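PDB 6MGD: capsular polysaccharide export system protein KpsC from Thermosulfurimonas dismutans, which transfers Kdo, probably from CMP-Kdo, in beta-2,7 linkage during synthesis of the glycolipid anchor of Gram-negative bacterial capsules. Local coordinates for residues 3-9 and 44-49; 127-131 and 251-255. One frame throughout, in Å; residues are numbered along the deposited sequence.

Contact 1. Residues 3-9 and 44-49; sequences DFYTYKF and IRLLVW
Tyr-5 and Thr-6 pair in parallel with Leu-46 and Leu-47, joining strands 4-7 and 44-49 within the mixed sheet built mainly from the N-terminal part of the chain, consistent with one Rossmann-like domain of a GT-B glycosyltransferase. The strand axes come within 4.3 Å and cross at -35°. Tyr-5 is held through both its backbone N and O: Tyr-5 N donates to Arg-45 O (2.7 Å), and Tyr-5 O accepts from Leu-47 N, though the modelled 2.4 Å is too short to be trusted. One step further, Tyr-7 N donates to Leu-47 O at 2.7 Å. Beyond Tyr-7 the direct pairing gives way to a water, which donates to Tyr-7 O and accepts from Trp-49 N. Across the sheet, strand 4-7 lies between 24-28 and 44-49; along the chain, helix 11-20, strand 24-28 and helix 31-41 separate the paired strands.

On the face carrying Phe-4, Thr-6 and Leu-47, Arg-45 lays CD over the Phe-4 ring, 3.7 Å from the centroid and 18° off its normal, a CH-pi contact. Leu-47 CD2 meets Phe-4 CD2 at 3.6 Å, while helix 11-20 covers Thr-6 and Leu-47. On the other face Leu-46 CD1 packs against Tyr-7 CB; the Tyr-7 ring, with CG anti to the backbone N (chi1 -173°), lies alongside Val-48, CD1 to CG2 3.7 Å. At the far end Phe-9 CE1 touches Trp-49 CB at 3.6 Å.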
loop_
_atom_site.group_PDB
_atom_site.type_symbol
_atom_site.label_atom_id
_atom_site.label_comp_id
_atom_site.label_asym_id
_atom_site.label_seq_id
_atom_site.Cartn_x
_atom_site.Cartn_y
_atom_site.Cartn_z
ATOM N N ASP A 3 -18.263 -3.641 -20.958
ATOM C CA ASP A 3 -17.101 -4.373 -20.472
ATOM C C ASP A 3 -17.010 -4.390 -18.948
ATOM O O ASP A 3 -16.869 -5.462 -18.352
ATOM C CB ASP A 3 -15.823 -3.784 -21.072
ATOM C CG ASP A 3 -15.118 -4.752 -21.999
ATOM O OD1 ASP A 3 -15.629 -5.879 -22.178
ATOM O OD2 ASP A 3 -14.056 -4.392 -22.549
ATOM N N PHE A 4 -17.082 -3.227 -18.304
ATOM C CA PHE A 4 -16.891 -3.138 -16.864
ATOM C C PHE A 4 -18.070 -2.447 -16.195
ATOM O O PHE A 4 -18.721 -1.574 -16.778
ATOM C CB PHE A 4 -15.598 -2.394 -16.515
ATOM C CG PHE A 4 -14.365 -3.234 -16.647
ATOM C CD1 PHE A 4 -13.729 -3.367 -17.870
ATOM C CD2 PHE A 4 -13.841 -3.894 -15.549
ATOM C CE1 PHE A 4 -12.592 -4.141 -17.995
ATOM C CE2 PHE A 4 -12.705 -4.670 -15.666
ATOM C CZ PHE A 4 -12.080 -4.795 -16.889
ATOM N N TYR A 5 -18.327 -2.850 -14.953
ATOM C CA TYR A 5 -19.344 -2.247 -14.109
ATOM C C TYR A 5 -18.732 -1.912 -12.757
ATOM O O TYR A 5 -17.816 -2.593 -12.290
ATOM C CB TYR A 5 -20.550 -3.179 -13.920
ATOM C CG TYR A 5 -21.319 -3.432 -15.194
ATOM C CD1 TYR A 5 -22.366 -2.602 -15.567
ATOM C CD2 TYR A 5 -20.994 -4.495 -16.025
ATOM C CE1 TYR A 5 -23.073 -2.823 -16.731
ATOM C CE2 TYR A 5 -21.695 -4.726 -17.194
ATOM C CZ TYR A 5 -22.734 -3.886 -17.541
ATOM O OH TYR A 5 -23.436 -4.107 -18.703
ATOM N N THR A 6 -19.243 -0.853 -12.138
ATOM C CA THR A 6 -18.780 -0.421 -10.828
ATOM C C THR A 6 -19.793 -0.802 -9.755
ATOM O O THR A 6 -20.997 -0.888 -10.010
ATOM C CB THR A 6 -18.534 1.090 -10.797
ATOM O OG1 THR A 6 -19.730 1.780 -11.177
ATOM C CG2 THR A 6 -17.406 1.466 -11.751
ATOM N N TYR A 7 -19.289 -1.026 -8.543
ATOM C CA TYR A 7 -20.108 -1.455 -7.413
ATOM C C TYR A 7 -20.070 -0.375 -6.340
ATOM O O TYR A 7 -19.060 -0.222 -5.643
ATOM C CB TYR A 7 -19.619 -2.796 -6.865
ATOM C CG TYR A 7 -20.508 -3.388 -5.795
ATOM C CD1 TYR A 7 -20.148 -3.333 -4.456
ATOM C CD2 TYR A 7 -21.707 -4.005 -6.128
ATOM C CE1 TYR A 7 -20.955 -3.873 -3.478
ATOM C CE2 TYR A 7 -22.525 -4.550 -5.158
ATOM C CZ TYR A 7 -22.144 -4.483 -3.834
ATOM O OH TYR A 7 -22.953 -5.025 -2.860
ATOM N N LYS A 8 -21.169 0.371 -6.217
ATOM C CA LYS A 8 -21.358 1.345 -5.141
ATOM C C LYS A 8 -20.251 2.397 -5.136
ATOM O O LYS A 8 -19.661 2.707 -4.099
ATOM C CB LYS A 8 -21.461 0.646 -3.783
ATOM C CG LYS A 8 -22.656 -0.284 -3.656
ATOM C CD LYS A 8 -22.652 -1.017 -2.326
ATOM C CE LYS A 8 -23.860 -1.935 -2.196
ATOM N NZ LYS A 8 -23.782 -2.775 -0.969
ATOM N N PHE A 9 -19.970 2.947 -6.312
ATOM C CA PHE A 9 -19.025 4.043 -6.460
ATOM C C PHE A 9 -19.763 5.376 -6.441
ATOM O O PHE A 9 -20.893 5.489 -6.924
ATOM C CB PHE A 9 -18.233 3.928 -7.766
ATOM C CG PHE A 9 -17.094 2.946 -7.714
ATOM C CD1 PHE A 9 -16.996 2.021 -6.686
ATOM C CD2 PHE A 9 -16.113 2.960 -8.695
ATOM C CE1 PHE A 9 -15.945 1.123 -6.644
ATOM C CE2 PHE A 9 -15.062 2.066 -8.656
ATOM C CZ PHE A 9 -14.977 1.145 -7.629
ATOM N N ILE A 44 -20.159 -10.872 -16.015
ATOM C CA ILE A 44 -19.935 -9.439 -15.888
ATOM C C ILE A 44 -18.584 -9.197 -15.227
ATOM O O ILE A 44 -18.050 -10.048 -14.511
ATOM C CB ILE A 44 -21.048 -8.734 -15.079
ATOM C CG1 ILE A 44 -21.017 -9.187 -13.619
ATOM C CG2 ILE A 44 -22.418 -8.989 -15.696
ATOM C CD1 ILE A 44 -21.945 -8.405 -12.722
ATOM N N ARG A 45 -18.036 -8.013 -15.481
ATOM C CA ARG A 45 -16.825 -7.534 -14.823
ATOM C C ARG A 45 -17.234 -6.442 -13.843
ATOM O O ARG A 45 -17.690 -5.370 -14.255
ATOM C CB ARG A 45 -15.813 -7.006 -15.838
ATOM C CG ARG A 45 -15.180 -8.067 -16.719
ATOM C CD ARG A 45 -14.296 -7.422 -17.773
ATOM N NE ARG A 45 -13.313 -8.351 -18.322
ATOM C CZ ARG A 45 -13.485 -9.057 -19.434
ATOM N NH1 ARG A 45 -12.529 -9.875 -19.854
ATOM N NH2 ARG A 45 -14.611 -8.945 -20.130
ATOM N N LEU A 46 -17.075 -6.714 -12.552
ATOM C CA LEU A 46 -17.469 -5.783 -11.504
ATOM C C LEU A 46 -16.236 -5.086 -10.939
ATOM O O LEU A 46 -15.237 -5.741 -10.624
ATOM C CB LEU A 46 -18.224 -6.507 -10.390
ATOM C CG LEU A 46 -18.883 -5.616 -9.336
ATOM C CD1 LEU A 46 -19.959 -4.748 -9.976
ATOM C CD2 LEU A 46 -19.461 -6.453 -8.203
ATOM N N LEU A 47 -16.311 -3.764 -10.818
ATOM C CA LEU A 47 -15.270 -2.970 -10.178
ATOM C C LEU A 47 -15.710 -2.653 -8.755
ATOM O O LEU A 47 -16.713 -1.961 -8.549
ATOM C CB LEU A 47 -14.995 -1.686 -10.962
ATOM C CG LEU A 47 -14.401 -1.877 -12.358
ATOM C CD1 LEU A 47 -14.208 -0.542 -13.066
ATOM C CD2 LEU A 47 -13.086 -2.634 -12.271
ATOM N N VAL A 48 -14.972 -3.169 -7.780
ATOM C CA VAL A 48 -15.259 -2.930 -6.372
ATOM C C VAL A 48 -14.053 -2.240 -5.753
ATOM O O VAL A 48 -12.920 -2.374 -6.231
ATOM C CB VAL A 48 -15.607 -4.239 -5.622
ATOM C CG1 VAL A 48 -14.349 -5.006 -5.247
ATOM C CG2 VAL A 48 -16.451 -3.949 -4.392
ATOM N N TRP A 49 -14.302 -1.483 -4.688
ATOM C CA TRP A 49 -13.270 -0.682 -4.046
ATOM C C TRP A 49 -12.812 -1.356 -2.759
ATOM O O TRP A 49 -13.608 -1.532 -1.830
ATOM C CB TRP A 49 -13.772 0.730 -3.749
ATOM C CG TRP A 49 -12.703 1.595 -3.170
ATOM C CD1 TRP A 49 -12.470 1.839 -1.849
ATOM C CD2 TRP A 49 -11.698 2.316 -3.894
ATOM N NE1 TRP A 49 -11.391 2.676 -1.704
ATOM C CE2 TRP A 49 -10.899 2.983 -2.946
ATOM C CE3 TRP A 49 -11.403 2.466 -5.253
ATOM C CZ2 TRP A 49 -9.823 3.789 -3.312
ATOM C CZ3 TRP A 49 -10.334 3.266 -5.613
ATOM C CH2 TRP A 49 -9.557 3.916 -4.646
HETATM O O HOH W 1 -16.742 -0.803 -4.207
#

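Contact 2. Residues 127-131 and 251-255; sequences IELLR and LIAGK
Arg-131 reaches from helix 117-132 to the backbone carbonyl of Ile-252, near the C-terminal end of helix 246-253. Arg-131 NE donates to Ile-252 O almost linearly, with an N-H...O angle of 169°; the modelled separation of 2.4 Å is very short, so its exact length is doubtful. From the same guanidinium, Arg-131 NH2 adds a weak, bent bond to Ile-252 O at 3.1 Å and 125°. Ile-252 O lies at the edge of the group, near its plane, whereas Ala-253 O and Ile-127 CG2 each lie over a face, the methyl offset toward the rim. The side chain is extended from CG to NE, which carries the guanidinium across to the neighbouring helix end. A positive group here would favourably meet the partial negative charge expected at a helix C-terminus.

Beneath this polar link, Ile-252 inserts its branches beside Leu-130: Ile-252 CD1 meets Leu-130 CD1 at 3.7 Å, and CG2 lies 3.9 Å from Leu-130 CB. Ile-127 CG2 approaches Ile-252 CG2 more loosely, at 4.2 Å. Helix 286-296 flanks helix 117-132, with Leu-286 and Val-290 against Ile-127 and Leu-294 against Leu-130.

Gly-254 leaves the helical conformation with positive phi (93°), and Gly-254 N bonds back to Leu-251 O at 3.0 Å. The arrangement is a Schellman motif with an arginine from a neighbouring helix bound to a last-turn carbonyl.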
loop_
_atom_site.group_PDB
_atom_site.type_symbol
_atom_site.label_atom_id
_atom_site.label_comp_id
_atom_site.label_asym_id
_atom_site.label_seq_id
_atom_site.Cartn_x
_atom_site.Cartn_y
_atom_site.Cartn_z
ATOM N N ILE A 127 14.170 3.504 -7.924
ATOM C CA ILE A 127 14.668 3.621 -6.555
ATOM C C ILE A 127 15.534 4.867 -6.415
ATOM O O ILE A 127 15.363 5.663 -5.485
ATOM C CB ILE A 127 15.435 2.348 -6.153
ATOM C CG1 ILE A 127 14.467 1.171 -6.002
ATOM C CG2 ILE A 127 16.214 2.571 -4.867
ATOM C CD1 ILE A 127 15.152 -0.162 -5.791
ATOM N N GLU A 128 16.467 5.060 -7.351
ATOM C CA GLU A 128 17.320 6.243 -7.313
ATOM C C GLU A 128 16.502 7.518 -7.477
ATOM O O GLU A 128 16.768 8.527 -6.812
ATOM C CB GLU A 128 18.396 6.146 -8.396
ATOM C CG GLU A 128 19.814 6.270 -7.868
ATOM C CD GLU A 128 20.852 6.246 -8.971
ATOM O OE1 GLU A 128 21.157 5.145 -9.486
ATOM O OE2 GLU A 128 21.353 7.333 -9.329
ATOM N N LEU A 129 15.492 7.489 -8.352
ATOM C CA LEU A 129 14.646 8.663 -8.552
ATOM C C LEU A 129 13.904 9.039 -7.275
ATOM O O LEU A 129 13.821 10.222 -6.922
ATOM C CB LEU A 129 13.649 8.408 -9.683
ATOM C CG LEU A 129 14.007 8.875 -11.093
ATOM C CD1 LEU A 129 12.885 8.518 -12.051
ATOM C CD2 LEU A 129 14.273 10.372 -11.108
ATOM N N LEU A 130 13.353 8.045 -6.571
ATOM C CA LEU A 130 12.564 8.326 -5.375
ATOM C C LEU A 130 13.436 8.858 -4.246
ATOM O O LEU A 130 13.051 9.806 -3.548
ATOM C CB LEU A 130 11.819 7.068 -4.931
ATOM C CG LEU A 130 10.691 6.555 -5.832
ATOM C CD1 LEU A 130 10.078 5.279 -5.259
ATOM C CD2 LEU A 130 9.630 7.623 -6.024
ATOM N N ARG A 131 14.615 8.264 -4.051
ATOM C CA ARG A 131 15.498 8.704 -2.978
ATOM C C ARG A 131 15.922 10.158 -3.153
ATOM O O ARG A 131 16.186 10.851 -2.163
ATOM C CB ARG A 131 16.733 7.804 -2.912
ATOM C CG ARG A 131 16.451 6.377 -2.489
ATOM C CD ARG A 131 17.710 5.528 -2.576
ATOM N NE ARG A 131 17.490 4.176 -2.074
ATOM C CZ ARG A 131 18.399 3.208 -2.109
ATOM N NH1 ARG A 131 19.597 3.440 -2.628
ATOM N NH2 ARG A 131 18.110 2.007 -1.626
ATOM N N LEU A 251 11.995 1.218 2.995
ATOM C CA LEU A 251 12.784 0.236 2.257
ATOM C C LEU A 251 13.467 0.871 1.055
ATOM O O LEU A 251 14.648 0.613 0.796
ATOM C CB LEU A 251 11.894 -0.925 1.812
ATOM C CG LEU A 251 11.683 -2.054 2.817
ATOM C CD1 LEU A 251 10.663 -3.045 2.287
ATOM C CD2 LEU A 251 13.007 -2.746 3.109
ATOM N N ILE A 252 12.735 1.699 0.305
ATOM C CA ILE A 252 13.324 2.409 -0.824
ATOM C C ILE A 252 14.442 3.326 -0.348
ATOM O O ILE A 252 15.480 3.459 -1.007
ATOM C CB ILE A 252 12.231 3.183 -1.586
ATOM C CG1 ILE A 252 11.137 2.218 -2.046
ATOM C CG2 ILE A 252 12.824 3.923 -2.772
ATOM C CD1 ILE A 252 9.855 2.890 -2.485
ATOM N N ALA A 253 14.260 3.958 0.814
ATOM C CA ALA A 253 15.306 4.806 1.369
ATOM C C ALA A 253 16.492 4.000 1.885
ATOM O O ALA A 253 17.558 4.578 2.125
ATOM C CB ALA A 253 14.739 5.680 2.488
ATOM N N GLY A 254 16.333 2.689 2.065
ATOM C CA GLY A 254 17.410 1.833 2.513
ATOM C C GLY A 254 17.483 1.614 4.008
ATOM O O GLY A 254 18.403 0.927 4.472
ATOM N N LYS A 255 16.551 2.169 4.778
ATOM C CA LYS A 255 16.595 2.005 6.224
ATOM C C LYS A 255 15.988 0.660 6.626
ATOM O O LYS A 255 14.978 0.238 6.055
ATOM C CB LYS A 255 15.846 3.144 6.916
ATOM C CG LYS A 255 16.576 4.478 6.880
ATOM C CD LYS A 255 17.867 4.404 7.678
ATOM C CE LYS A 255 18.636 5.710 7.624
ATOM N NZ LYS A 255 19.919 5.619 8.375
#

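Contact 1 closes before contact 2 opens along the chain, and the two lie on opposite sides of the chain's centre, with centres 35 Å apart and nearest atoms about 20 Å apart. Contact 1 belongs to the mixed sheet that includes strands 4-7 and 44-49. Contact 2 uses no strand of that sheet: it joins helix 117-132 to helix 246-253, which follows strand 238-241 and precedes strand 257-259 of the separate parallel sheet along the chain. Contact 1 is therefore pairing inside one sheet, whereas contact 2 ties helix 117-132 to a helix of the other sheet's region, consistent with the two Rossmann-like domains of a GT-B enzyme.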